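PDB 2UVP: DNA replication regulator protein HobA from Helicobacter pylori, which is required to initiate DNA replication and increases the binding of DnaA to the oriC region. Local coordinates for residues S55-A60 against S87-N92; S62-F67 against Y163-L168; F118-K123 against L141-E146. All coordinates share one frame; numbering follows the deposited sequence.

Contact 1: residues S55-A60 against S87-N92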
loop_
_atom_site.group_PDB
_atom_site.type_symbol
_atom_site.label_atom_id
_atom_site.label_comp_id
_atom_site.label_asym_id
_atom_site.label_seq_id
_atom_site.Cartn_x
_atom_site.Cartn_y
_atom_site.Cartn_z
ATOM N N SER A 55 -7.627 -7.045 20.846
ATOM C CA SER A 55 -7.276 -6.742 19.460
ATOM C C SER A 55 -6.422 -7.867 18.863
ATOM O O SER A 55 -5.702 -8.579 19.580
ATOM C CB SER A 55 -6.535 -5.381 19.374
ATOM O OG SER A 55 -5.376 -5.392 20.182
ATOM N N LEU A 56 -6.515 -8.058 17.547
ATOM C CA LEU A 56 -5.671 -9.034 16.861
ATOM C C LEU A 56 -4.697 -8.297 15.962
ATOM O O LEU A 56 -5.109 -7.530 15.076
ATOM C CB LEU A 56 -6.509 -10.013 16.021
ATOM C CG LEU A 56 -7.446 -10.933 16.797
ATOM C CD1 LEU A 56 -8.367 -11.624 15.813
ATOM C CD2 LEU A 56 -6.628 -11.946 17.589
ATOM N N LEU A 57 -3.408 -8.495 16.214
ATOM C CA LEU A 57 -2.380 -7.834 15.417
ATOM C C LEU A 57 -1.853 -8.912 14.495
ATOM O O LEU A 57 -1.146 -9.830 14.935
ATOM C CB LEU A 57 -1.261 -7.271 16.309
ATOM C CG LEU A 57 -1.507 -5.872 16.920
ATOM C CD1 LEU A 57 -2.762 -5.793 17.738
ATOM C CD2 LEU A 57 -0.256 -5.492 17.748
ATOM N N VAL A 58 -2.192 -8.798 13.217
ATOM C CA VAL A 58 -1.991 -9.900 12.282
ATOM C C VAL A 58 -0.749 -9.664 11.438
ATOM O O VAL A 58 -0.558 -8.589 10.846
ATOM C CB VAL A 58 -3.241 -10.101 11.348
ATOM C CG1 VAL A 58 -3.113 -11.418 10.578
ATOM C CG2 VAL A 58 -4.544 -10.141 12.158
ATOM N N SER A 59 0.106 -10.683 11.362
ATOM C CA SER A 59 1.299 -10.618 10.535
ATOM C C SER A 59 1.448 -11.926 9.746
ATOM O O SER A 59 0.853 -12.956 10.117
ATOM C CB SER A 59 2.555 -10.383 11.395
ATOM O OG SER A 59 2.714 -11.392 12.375
ATOM N N ALA A 60 2.255 -11.879 8.690
ATOM C CA ALA A 60 2.519 -13.078 7.846
ATOM C C ALA A 60 3.860 -12.937 7.186
ATOM O O ALA A 60 4.333 -11.811 6.943
ATOM C CB ALA A 60 1.444 -13.240 6.788
ATOM N N SER A 87 -11.784 -5.919 16.104
ATOM C CA SER A 87 -10.551 -5.208 16.370
ATOM C C SER A 87 -9.349 -5.964 15.760
ATOM O O SER A 87 -8.703 -6.775 16.425
ATOM C CB SER A 87 -10.379 -5.012 17.877
ATOM O OG SER A 87 -9.184 -4.305 18.136
ATOM N N VAL A 88 -9.063 -5.680 14.484
ATOM C CA VAL A 88 -8.066 -6.410 13.706
ATOM C C VAL A 88 -7.143 -5.381 13.070
ATOM O O VAL A 88 -7.603 -4.382 12.492
ATOM C CB VAL A 88 -8.727 -7.271 12.591
ATOM C CG1 VAL A 88 -7.668 -8.132 11.835
ATOM C CG2 VAL A 88 -9.845 -8.157 13.147
ATOM N N ILE A 89 -5.845 -5.613 13.198
ATOM C CA ILE A 89 -4.836 -4.675 12.741
ATOM C C ILE A 89 -3.828 -5.399 11.856
ATOM O O ILE A 89 -3.431 -6.530 12.162
ATOM C CB ILE A 89 -4.097 -4.056 13.949
ATOM C CG1 ILE A 89 -5.041 -3.139 14.759
ATOM C CG2 ILE A 89 -2.821 -3.328 13.535
ATOM C CD1 ILE A 89 -5.329 -3.685 16.077
ATOM N N ASP A 90 -3.436 -4.745 10.756
ATOM C CA ASP A 90 -2.362 -5.221 9.898
ATOM C C ASP A 90 -1.025 -4.874 10.567
ATOM O O ASP A 90 -0.548 -3.737 10.503
ATOM C CB ASP A 90 -2.474 -4.594 8.501
ATOM C CG ASP A 90 -1.361 -5.039 7.552
ATOM O OD1 ASP A 90 -0.327 -5.579 8.011
ATOM O OD2 ASP A 90 -1.534 -4.804 6.330
ATOM N N PHE A 91 -0.430 -5.865 11.223
ATOM C CA PHE A 91 0.814 -5.658 11.935
ATOM C C PHE A 91 2.005 -5.504 10.987
ATOM O O PHE A 91 2.894 -4.683 11.255
ATOM C CB PHE A 91 1.024 -6.792 12.957
ATOM C CG PHE A 91 2.221 -6.595 13.863
ATOM C CD1 PHE A 91 2.438 -5.387 14.509
ATOM C CD2 PHE A 91 3.092 -7.654 14.117
ATOM C CE1 PHE A 91 3.543 -5.210 15.353
ATOM C CE2 PHE A 91 4.196 -7.491 14.964
ATOM C CZ PHE A 91 4.416 -6.262 15.584
ATOM N N ASN A 92 2.016 -6.248 9.873
ATOM C CA ASN A 92 3.073 -6.104 8.855
ATOM C C ASN A 92 3.229 -4.650 8.475
ATOM O O ASN A 92 4.339 -4.203 8.232
ATOM C CB ASN A 92 2.771 -6.861 7.545
ATOM C CG ASN A 92 3.218 -8.334 7.562
ATOM O OD1 ASN A 92 3.475 -8.933 6.504
ATOM N ND2 ASN A 92 3.266 -8.918 8.713
#

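Contact 2: residues S62-F67 against Y163-L168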
loop_
_atom_site.group_PDB
_atom_site.type_symbol
_atom_site.label_atom_id
_atom_site.label_comp_id
_atom_site.label_asym_id
_atom_site.label_seq_id
_atom_site.Cartn_x
_atom_site.Cartn_y
_atom_site.Cartn_z
ATOM N N SER A 62 6.627 -13.234 3.963
ATOM C CA SER A 62 6.563 -12.595 2.651
ATOM C C SER A 62 5.617 -13.348 1.690
ATOM O O SER A 62 4.755 -12.730 1.047
ATOM C CB SER A 62 7.981 -12.403 2.053
ATOM O OG SER A 62 8.797 -13.557 2.250
ATOM N N SER A 63 5.720 -14.672 1.645
ATOM C CA SER A 63 4.930 -15.441 0.681
ATOM C C SER A 63 3.436 -15.420 1.016
ATOM O O SER A 63 2.599 -15.753 0.159
ATOM C CB SER A 63 5.464 -16.870 0.590
ATOM O OG SER A 63 6.736 -16.817 -0.063
ATOM N N ARG A 64 3.112 -15.041 2.255
ATOM C CA ARG A 64 1.712 -15.100 2.714
ATOM C C ARG A 64 1.044 -13.742 2.881
ATOM O O ARG A 64 -0.027 -13.641 3.519
ATOM C CB ARG A 64 1.601 -15.927 4.000
ATOM C CG ARG A 64 1.125 -17.383 3.772
ATOM C CD ARG A 64 1.948 -18.090 2.708
ATOM N NE ARG A 64 3.309 -18.324 3.184
ATOM C CZ ARG A 64 4.104 -19.308 2.759
ATOM N NH1 ARG A 64 3.680 -20.171 1.834
ATOM N NH2 ARG A 64 5.321 -19.427 3.269
ATOM N N HIS A 65 1.627 -12.698 2.286
ATOM C CA HIS A 65 0.965 -11.386 2.322
ATOM C C HIS A 65 -0.453 -11.482 1.771
ATOM O O HIS A 65 -1.354 -10.821 2.292
ATOM C CB HIS A 65 1.746 -10.316 1.556
ATOM C CG HIS A 65 3.028 -9.920 2.205
ATOM N ND1 HIS A 65 3.830 -8.912 1.701
ATOM C CD2 HIS A 65 3.632 -10.350 3.340
ATOM C CE1 HIS A 65 4.889 -8.767 2.480
ATOM N NE2 HIS A 65 4.789 -9.617 3.487
ATOM N N TRP A 66 -0.667 -12.301 0.737
ATOM C CA TRP A 66 -2.035 -12.471 0.212
ATOM C C TRP A 66 -2.980 -12.973 1.314
ATOM O O TRP A 66 -4.151 -12.592 1.361
ATOM C CB TRP A 66 -2.068 -13.424 -0.986
ATOM C CG TRP A 66 -1.655 -14.836 -0.644
ATOM C CD1 TRP A 66 -0.397 -15.344 -0.667
ATOM C CD2 TRP A 66 -2.516 -15.895 -0.197
ATOM N NE1 TRP A 66 -0.416 -16.679 -0.294
ATOM C CE2 TRP A 66 -1.707 -17.038 -0.004
ATOM C CE3 TRP A 66 -3.898 -15.990 0.033
ATOM C CZ2 TRP A 66 -2.236 -18.271 0.434
ATOM C CZ3 TRP A 66 -4.431 -17.223 0.470
ATOM C CH2 TRP A 66 -3.591 -18.341 0.648
ATOM N N PHE A 67 -2.474 -13.803 2.224
ATOM C CA PHE A 67 -3.338 -14.424 3.230
ATOM C C PHE A 67 -3.602 -13.449 4.383
ATOM O O PHE A 67 -4.690 -13.426 4.957
ATOM C CB PHE A 67 -2.755 -15.749 3.717
ATOM C CG PHE A 67 -3.657 -16.496 4.673
ATOM C CD1 PHE A 67 -4.934 -16.918 4.271
ATOM C CD2 PHE A 67 -3.239 -16.751 5.980
ATOM C CE1 PHE A 67 -5.774 -17.649 5.156
ATOM C CE2 PHE A 67 -4.078 -17.452 6.882
ATOM C CZ PHE A 67 -5.357 -17.886 6.456
ATOM N N TYR A 163 -4.641 -24.027 0.177
ATOM C CA TYR A 163 -6.004 -24.429 0.497
ATOM C C TYR A 163 -6.222 -24.605 2.002
ATOM O O TYR A 163 -7.273 -24.212 2.538
ATOM C CB TYR A 163 -6.311 -25.769 -0.171
ATOM C CG TYR A 163 -6.163 -25.814 -1.683
ATOM C CD1 TYR A 163 -7.170 -25.330 -2.512
ATOM C CD2 TYR A 163 -5.053 -26.415 -2.267
ATOM C CE1 TYR A 163 -7.074 -25.425 -3.911
ATOM C CE2 TYR A 163 -4.932 -26.510 -3.662
ATOM C CZ TYR A 163 -5.947 -26.011 -4.474
ATOM O OH TYR A 163 -5.846 -26.156 -5.841
ATOM N N LYS A 164 -5.246 -25.197 2.684
ATOM C CA LYS A 164 -5.360 -25.444 4.117
ATOM C C LYS A 164 -5.458 -24.138 4.883
ATOM O O LYS A 164 -6.201 -24.025 5.857
ATOM C CB LYS A 164 -4.159 -26.268 4.605
ATOM C CG LYS A 164 -4.162 -27.685 4.003
ATOM C CD LYS A 164 -3.052 -28.605 4.599
ATOM C CE LYS A 164 -3.134 -29.961 3.857
ATOM N NZ LYS A 164 -2.082 -30.905 4.290
ATOM N N LEU A 165 -4.727 -23.131 4.420
ATOM C CA LEU A 165 -4.837 -21.813 5.051
ATOM C C LEU A 165 -6.280 -21.277 4.970
ATOM O O LEU A 165 -6.825 -20.820 5.967
ATOM C CB LEU A 165 -3.832 -20.829 4.447
ATOM C CG LEU A 165 -2.351 -21.105 4.781
ATOM C CD1 LEU A 165 -1.453 -20.187 3.972
ATOM C CD2 LEU A 165 -2.087 -20.935 6.292
ATOM N N LEU A 166 -6.879 -21.330 3.784
ATOM C CA LEU A 166 -8.282 -20.921 3.617
ATOM C C LEU A 166 -9.195 -21.722 4.537
ATOM O O LEU A 166 -10.122 -21.187 5.154
ATOM C CB LEU A 166 -8.736 -21.088 2.162
ATOM C CG LEU A 166 -8.012 -20.254 1.113
ATOM C CD1 LEU A 166 -8.707 -20.472 -0.210
ATOM C CD2 LEU A 166 -8.049 -18.779 1.484
ATOM N N GLN A 167 -8.935 -23.023 4.596
ATOM C CA GLN A 167 -9.808 -23.920 5.321
ATOM C C GLN A 167 -9.738 -23.604 6.828
ATOM O O GLN A 167 -10.770 -23.551 7.523
ATOM C CB GLN A 167 -9.400 -25.356 5.030
ATOM C CG GLN A 167 -10.418 -26.337 5.572
ATOM C CD GLN A 167 -9.986 -27.778 5.374
ATOM O OE1 GLN A 167 -9.095 -28.072 4.574
ATOM N NE2 GLN A 167 -10.577 -28.676 6.164
ATOM N N LEU A 168 -8.529 -23.358 7.326
ATOM C CA LEU A 168 -8.375 -22.994 8.752
ATOM C C LEU A 168 -9.006 -21.634 9.049
ATOM O O LEU A 168 -9.611 -21.437 10.108
ATOM C CB LEU A 168 -6.906 -22.976 9.155
ATOM C CG LEU A 168 -6.240 -24.364 9.178
ATOM C CD1 LEU A 168 -4.737 -24.154 9.202
ATOM C CD2 LEU A 168 -6.760 -25.248 10.377
#

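Contact 3: residues F118-K123 against L141-E146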
loop_
_atom_site.group_PDB
_atom_site.type_symbol
_atom_site.label_atom_id
_atom_site.label_comp_id
_atom_site.label_asym_id
_atom_site.label_seq_id
_atom_site.Cartn_x
_atom_site.Cartn_y
_atom_site.Cartn_z
ATOM N N PHE A 118 -1.033 -11.372 19.167
ATOM C CA PHE A 118 -0.349 -11.494 17.883
ATOM C C PHE A 118 -0.845 -12.718 17.154
ATOM O O PHE A 118 -0.812 -13.820 17.704
ATOM C CB PHE A 118 1.157 -11.618 18.058
ATOM C CG PHE A 118 1.799 -10.397 18.625
ATOM C CD1 PHE A 118 1.905 -9.233 17.871
ATOM C CD2 PHE A 118 2.315 -10.420 19.910
ATOM C CE1 PHE A 118 2.518 -8.087 18.403
ATOM C CE2 PHE A 118 2.927 -9.279 20.458
ATOM C CZ PHE A 118 3.029 -8.117 19.706
ATOM N N TRP A 119 -1.289 -12.538 15.921
ATOM C CA TRP A 119 -1.678 -13.686 15.089
ATOM C C TRP A 119 -0.705 -13.711 13.945
ATOM O O TRP A 119 -0.705 -12.805 13.099
ATOM C CB TRP A 119 -3.089 -13.491 14.568
ATOM C CG TRP A 119 -3.637 -14.564 13.669
ATOM C CD1 TRP A 119 -2.988 -15.677 13.164
ATOM C CD2 TRP A 119 -4.963 -14.603 13.151
ATOM N NE1 TRP A 119 -3.855 -16.400 12.365
ATOM C CE2 TRP A 119 -5.066 -15.755 12.333
ATOM C CE3 TRP A 119 -6.073 -13.761 13.282
ATOM C CZ2 TRP A 119 -6.253 -16.106 11.687
ATOM C CZ3 TRP A 119 -7.249 -14.100 12.649
ATOM C CH2 TRP A 119 -7.332 -15.276 11.851
ATOM N N HIS A 120 0.170 -14.715 13.919
ATOM C CA HIS A 120 1.205 -14.718 12.884
ATOM C C HIS A 120 1.077 -15.972 12.049
ATOM O O HIS A 120 0.851 -17.052 12.599
ATOM C CB HIS A 120 2.618 -14.619 13.473
ATOM C CG HIS A 120 3.688 -14.705 12.435
ATOM N ND1 HIS A 120 4.008 -13.646 11.608
ATOM C CD2 HIS A 120 4.440 -15.755 12.012
ATOM C CE1 HIS A 120 4.953 -14.024 10.767
ATOM N NE2 HIS A 120 5.198 -15.309 10.964
ATOM N N VAL A 121 1.251 -15.821 10.739
ATOM C CA VAL A 121 1.206 -16.957 9.814
ATOM C C VAL A 121 2.493 -17.107 9.032
ATOM O O VAL A 121 2.891 -16.214 8.277
ATOM C CB VAL A 121 0.040 -16.818 8.809
ATOM C CG1 VAL A 121 -0.035 -18.069 7.927
ATOM C CG2 VAL A 121 -1.263 -16.585 9.574
ATOM N N GLY A 122 3.141 -18.261 9.197
ATOM C CA GLY A 122 4.225 -18.649 8.327
ATOM C C GLY A 122 5.581 -18.511 8.992
ATOM O O GLY A 122 5.694 -18.557 10.231
ATOM N N LYS A 123 6.592 -18.343 8.154
ATOM C CA LYS A 123 7.983 -18.194 8.614
ATOM C C LYS A 123 8.140 -16.939 9.445
ATOM O O LYS A 123 7.464 -15.921 9.184
ATOM C CB LYS A 123 8.920 -18.106 7.419
ATOM C CG LYS A 123 8.973 -19.367 6.584
ATOM C CD LYS A 123 10.066 -19.295 5.516
ATOM C CE LYS A 123 9.762 -18.237 4.463
ATOM N NZ LYS A 123 10.616 -18.369 3.234
ATOM N N LEU A 141 -0.522 -18.611 16.799
ATOM C CA LEU A 141 0.601 -18.793 15.899
ATOM C C LEU A 141 0.399 -19.976 14.973
ATOM O O LEU A 141 0.201 -21.116 15.426
ATOM C CB LEU A 141 1.909 -18.966 16.681
ATOM C CG LEU A 141 2.251 -17.838 17.668
ATOM C CD1 LEU A 141 3.567 -18.128 18.418
ATOM C CD2 LEU A 141 2.306 -16.491 16.984
ATOM N N TRP A 142 0.454 -19.690 13.680
ATOM C CA TRP A 142 0.312 -20.708 12.665
ATOM C C TRP A 142 1.667 -20.830 12.036
ATOM O O TRP A 142 2.041 -20.021 11.180
ATOM C CB TRP A 142 -0.716 -20.263 11.625
ATOM C CG TRP A 142 -2.112 -20.049 12.112
ATOM C CD1 TRP A 142 -2.550 -19.834 13.398
ATOM C CD2 TRP A 142 -3.265 -19.966 11.274
ATOM N NE1 TRP A 142 -3.924 -19.651 13.396
ATOM C CE2 TRP A 142 -4.381 -19.740 12.105
ATOM C CE3 TRP A 142 -3.465 -20.108 9.887
ATOM C CZ2 TRP A 142 -5.695 -19.632 11.594
ATOM C CZ3 TRP A 142 -4.772 -19.991 9.377
ATOM C CH2 TRP A 142 -5.865 -19.760 10.232
ATOM N N LEU A 143 2.433 -21.826 12.487
ATOM C CA LEU A 143 3.862 -21.875 12.181
ATOM C C LEU A 143 4.258 -23.158 11.496
ATOM O O LEU A 143 3.507 -24.141 11.540
ATOM C CB LEU A 143 4.694 -21.745 13.480
ATOM C CG LEU A 143 4.394 -20.525 14.362
ATOM C CD1 LEU A 143 5.146 -20.638 15.705
ATOM C CD2 LEU A 143 4.733 -19.232 13.637
ATOM N N PHE A 144 5.435 -23.137 10.874
ATOM C CA PHE A 144 6.009 -24.344 10.279
ATOM C C PHE A 144 6.832 -25.180 11.276
ATOM O O PHE A 144 7.210 -26.326 10.984
ATOM C CB PHE A 144 6.829 -23.960 9.062
ATOM C CG PHE A 144 6.029 -23.245 8.007
ATOM C CD1 PHE A 144 4.833 -23.780 7.547
ATOM C CD2 PHE A 144 6.490 -22.063 7.456
ATOM C CE1 PHE A 144 4.087 -23.122 6.558
ATOM C CE2 PHE A 144 5.769 -21.399 6.460
ATOM C CZ PHE A 144 4.559 -21.940 6.013
ATOM N N GLU A 145 7.117 -24.598 12.436
ATOM C CA GLU A 145 7.664 -25.352 13.577
ATOM C C GLU A 145 7.308 -24.657 14.875
ATOM O O GLU A 145 7.176 -23.433 14.906
ATOM C CB GLU A 145 9.174 -25.540 13.468
ATOM C CG GLU A 145 9.976 -24.282 13.197
ATOM C CD GLU A 145 11.456 -24.597 12.944
ATOM O OE1 GLU A 145 12.109 -25.150 13.864
ATOM O OE2 GLU A 145 11.954 -24.294 11.827
ATOM N N GLU A 146 7.126 -25.443 15.937
ATOM C CA GLU A 146 6.699 -24.889 17.209
ATOM C C GLU A 146 7.761 -23.919 17.719
ATOM O O GLU A 146 8.954 -24.192 17.645
ATOM C CB GLU A 146 6.425 -25.982 18.247
ATOM C CG GLU A 146 5.698 -25.427 19.478
ATOM C CD GLU A 146 5.395 -26.468 20.541
ATOM O OE1 GLU A 146 4.741 -27.484 20.236
ATOM O OE2 GLU A 146 5.795 -26.254 21.706
HETATM O O HOH W 1 7.188 -20.735 11.100
#

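Contact 1: residues S55-A60 against S87-N92
The carbonyl O of Leu56 takes the backbone N of Ile89 at 2.8 Å, with the Val88 CA–H group resting against the same oxygen. Three more bonds of the same length follow the two strands: Leu56 N to Ser87 O, Val58 N to Ile89 O, the straightest of the four at 173°, and Phe91 N to Val58 O. The last is the most bent (144° at the hydrogen), its donor well out of the carbonyl plane, because residues 91-92 are already leaving the strand for a turn.

This is parallel pairing inside a beta-alpha-beta unit: strand 55-60, helix 65-75, then strand 88-90 at the margin of this chain's five-stranded sheet. On one face Val58 CG2 meets Val88 CG1 at 3.7 Å, with Leu68 of helix 65-75 against Val58. On the other, Leu57 and Ile89 run side by side until their CD1 atoms touch, also at 3.7 Å.

Phe91 CB sits beside Leu57 CB, but CG anti to the backbone N (chi1 -174°) sends the ring off toward Ile109 and Phe118. The ring's edge still reaches Ser59, whose CB lies 3.9 Å from Phe91 CD2; Ser59 OG is hydrogen-bonded to His120.

Contact 2: residues S62-F67 against Y163-L168
Leu165 and Phe67 bury the most surface here, and Trp66 completes the apolar patch. The contact is helix packing on one face of the parallel sheet of an alpha/beta fold: the first turn of helix 65-75, with Arg64 at its N-cap position, comes up against helix 161-180, and the nearest pair of CA atoms, those of Phe67 and Leu165, is 7.8 Å apart.

Phe67 points at helix 161-180. Its chi1 of -175° swings the ring away from the backbone N and offers one face to Leu165, whose CB stands over it as a CH-pi contact, 3.9 Å from the ring centroid and 14° off the normal. The far end of the ring slides on over the helix backbone, bringing Phe67 CZ within 3.3 Å of Leu165 O.

Beyond CB, the two methyls of Leu165 part company. CD2 stays beside Phe67, 4.1 Å from its CE2, and heads for Val121 of the sheet. CD1 goes to the other neighbours, touching Trp66 CZ2 and the aliphatic part of Arg64. That arginine chain bends at chi2 and chi3, crossing Leu165 at about a right angle while its NE makes a salt bridge with Asp61.

Trp66 starts off to one side, but chi1 of 64° tucks the indole over its own backbone and brings it back toward helix 161-180. An aromatic side chain of a neighbouring subunit meets this indole edge-to-face. Its benzo edge ends on Leu166, Trp66 CZ3 lying 4.1 Å from Leu166 CD2, which sits close to the ring plane.

Contact 3: residues F118-K123 against L141-E146
Trp119 and Trp142 meet through their indoles. A chi1 of 179° extends the Trp119 indole away from its backbone N and brings Trp119 NE1 over one face of the Trp142 ring, toward its rim and 3.4 Å from Trp142 CE2. The five-membered rings are inclined at 50°, an oblique meeting, and further along Trp119 CZ2 packs against Trp142 CZ2 at 3.6 Å. Val121 runs alongside Trp142 on that face of the sheet.

Two straight backbone bonds set this register: Trp142 N to His120 O and Gly122 N to Trp142 O, both 2.9 Å. They pair strands 116-121 and 139-143 in parallel, the two strands of a beta-alpha-beta unit built round helix 127-133. On the opposite face His120 CB touches Leu141 CD2, and Leu143 CD2 comes to the edge of the imidazole.

Past the strand ends, Phe144 brings CE2 to 3.7 Å from Gly122 CA, and a water bridges Gly122 O and Phe144 N. At the Gly122 phi of 105° a CB would be forced against the carbonyl O of Val121, reason enough for glycine.

The imidazole is held at both nitrogens: His120 NE2 gives a 2.9 Å bond to Lys123 O, approaching above the carbonyl plane, and ND1 bonds to Ser59 OG. With NE2 donating, a neutral ring accepting at ND1 would fit, though this is an inference; both bonds restrict its rotation and tie the turn after the strand to strand 55-60.

How the contacts relate
All three contacts are buried. Contacts 1 and 3 are both strand pairings of beta-alpha-beta units in one parallel sheet, and they meet where strands 55-60 and 116-121 lie side by side, Ser59 N bonding to Trp119 O. Contact 1 reaches the sheet's margin in this chain; contact 3 lies further in, and its second segment runs out to exposed Glu146, a calcium ligand. In contact 2, side-chain packing without backbone pairing joins the helices; one of them, 65-75, is the crossover helix of the unit that contact 1 closes. Phe67 CE2 comes within 3.6 Å of Trp142 CZ3, so the Val121 and Trp142 side of contact 3 continues into contact 2.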